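Local structure of LPXTG cell wall anchor domain-containing protein (Lactobacillus rhamnosus, 7CBS) at residues T93-Q97 with D98-P102. The protein serves as the basal subunit of the SpaCBA pilus, probably ending pilus growth and linking the fibre to the bacterial cell wall, and is itself atypically adhesive. Numbering follows the deposited sequence.
Sequences TTLSQ and DSYQP
L95 and Y100 meet where the chain leaves helix 88-95 and doubles back, the aromatic ring packing against the leucine side chain. The two segments run on without a break. Weak backbone bonds, S96 N to T93 O (3.3 Å) and Q97 N to T94 O (3.4 Å), hold the chain there, with the three-residue spacing of a tightened helical turn. Q97 then turns extended, with psi at 152°, and D98 and S99 bend the chain again, bringing Y100 N to 3.5 Å from Q97 O without a hydrogen bond between them.

Across this bend the contact is almost wholly apolar. With chi1 at 178°, the ring of Y100 is carried away from its own backbone N and back toward L95. One methyl branch of the leucine, CD2, settles over the centre of the ring in a CH-pi contact; CD2 lies 3.3 Å from the centroid of the Y100 ring, 12° off the ring normal, and is equally near the ring carbon CE1. P102 N lies over the opposite face, displaced toward the rim. The tyrosine hydroxyl, OH, is hydrogen-bonded to D76 of helix 74-84, which should limit movement of the ring.

N151 ND2 hydrogen-bonds both S96 O and D98 OD1, tying the bend to the chain just before strand 152-155. L95 packs on F77 and L80 of helix 74-84 and on V153 of strand 152-155, while Y100 and P102 rest on L136 of strand 131-141, joining the helix end to the sheet.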
loop_
_atom_site.group_PDB
_atom_site.type_symbol
_atom_site.label_atom_id
_atom_site.label_comp_id
_atom_site.label_asym_id
_atom_site.label_seq_id
_atom_site.Cartn_x
_atom_site.Cartn_y
_atom_site.Cartn_z
ATOM N N THR A 93 4.186 -2.226 25.283
ATOM C CA THR A 93 4.765 -3.366 26.045
ATOM C C THR A 93 3.643 -4.193 26.685
ATOM O O THR A 93 3.757 -5.426 26.671
ATOM C CB THR A 93 5.763 -2.872 27.101
ATOM O OG1 THR A 93 6.850 -2.266 26.399
ATOM C CG2 THR A 93 6.281 -3.978 27.995
ATOM N N THR A 94 2.615 -3.537 27.231
ATOM C CA THR A 94 1.455 -4.187 27.902
ATOM C C THR A 94 0.668 -5.019 26.880
ATOM O O THR A 94 0.338 -6.183 27.198
ATOM C CB THR A 94 0.576 -3.150 28.613
ATOM O OG1 THR A 94 1.346 -2.573 29.669
ATOM C CG2 THR A 94 -0.695 -3.740 29.186
ATOM N N LEU A 95 0.390 -4.456 25.699
ATOM C CA LEU A 95 -0.403 -5.124 24.630
ATOM C C LEU A 95 0.458 -6.138 23.864
ATOM O O LEU A 95 -0.119 -6.913 23.083
ATOM C CB LEU A 95 -0.971 -4.068 23.673
ATOM C CG LEU A 95 -2.213 -3.317 24.148
ATOM C CD1 LEU A 95 -2.840 -2.579 22.981
ATOM C CD2 LEU A 95 -3.226 -4.259 24.794
ATOM N N SER A 96 1.784 -6.119 24.057
ATOM C CA SER A 96 2.751 -7.073 23.450
ATOM C C SER A 96 2.876 -8.335 24.315
ATOM O O SER A 96 3.500 -9.304 23.843
ATOM C CB SER A 96 4.099 -6.429 23.242
ATOM O OG SER A 96 4.069 -5.501 22.162
ATOM N N GLN A 97 2.315 -8.331 25.530
ATOM C CA GLN A 97 2.398 -9.465 26.491
ATOM C C GLN A 97 1.526 -10.626 25.996
ATOM O O GLN A 97 0.529 -10.362 25.298
ATOM C CB GLN A 97 1.964 -9.027 27.892
ATOM C CG GLN A 97 2.814 -7.915 28.489
ATOM C CD GLN A 97 4.292 -8.209 28.426
ATOM O OE1 GLN A 97 4.956 -7.964 27.421
ATOM N NE2 GLN A 97 4.823 -8.729 29.520
ATOM N N ASP A 98 1.895 -11.857 26.361
ATOM C CA ASP A 98 1.138 -13.097 26.036
ATOM C C ASP A 98 -0.105 -13.186 26.930
ATOM O O ASP A 98 -0.994 -14.000 26.615
ATOM C CB ASP A 98 2.021 -14.343 26.164
ATOM C CG ASP A 98 2.898 -14.608 24.951
ATOM O OD1 ASP A 98 2.835 -13.822 23.993
ATOM O OD2 ASP A 98 3.631 -15.616 24.971
ATOM N N SER A 99 -0.155 -12.392 28.006
ATOM C CA SER A 99 -1.342 -12.218 28.885
ATOM C C SER A 99 -2.522 -11.695 28.058
ATOM O O SER A 99 -3.579 -12.356 28.057
ATOM C CB SER A 99 -1.037 -11.296 30.039
ATOM O OG SER A 99 0.094 -11.754 30.766
ATOM N N TYR A 100 -2.329 -10.562 27.373
ATOM C CA TYR A 100 -3.370 -9.834 26.599
ATOM C C TYR A 100 -4.031 -10.777 25.590
ATOM O O TYR A 100 -3.326 -11.246 24.670
ATOM C CB TYR A 100 -2.773 -8.618 25.882
ATOM C CG TYR A 100 -3.760 -7.862 25.027
ATOM C CD1 TYR A 100 -4.794 -7.134 25.597
ATOM C CD2 TYR A 100 -3.666 -7.875 23.646
ATOM C CE1 TYR A 100 -5.708 -6.443 24.816
ATOM C CE2 TYR A 100 -4.573 -7.192 22.852
ATOM C CZ TYR A 100 -5.603 -6.482 23.436
ATOM O OH TYR A 100 -6.488 -5.799 22.651
ATOM N N GLN A 101 -5.329 -11.044 25.767
ATOM C CA GLN A 101 -6.161 -11.852 24.829
ATOM C C GLN A 101 -7.030 -10.894 24.021
ATOM O O GLN A 101 -8.025 -10.398 24.535
ATOM C CB GLN A 101 -7.009 -12.893 25.568
ATOM C CG GLN A 101 -7.642 -13.932 24.645
ATOM C CD GLN A 101 -6.671 -14.571 23.677
ATOM O OE1 GLN A 101 -5.540 -14.909 24.021
ATOM N NE2 GLN A 101 -7.111 -14.750 22.442
ATOM N N PRO A 102 -6.682 -10.594 22.744
ATOM C CA PRO A 102 -7.471 -9.655 21.941
ATOM C C PRO A 102 -8.908 -10.179 21.708
ATOM O O PRO A 102 -9.118 -11.396 21.709
ATOM C CB PRO A 102 -6.722 -9.593 20.597
ATOM C CG PRO A 102 -5.342 -10.177 20.875
ATOM C CD PRO A 102 -5.531 -11.156 22.010
#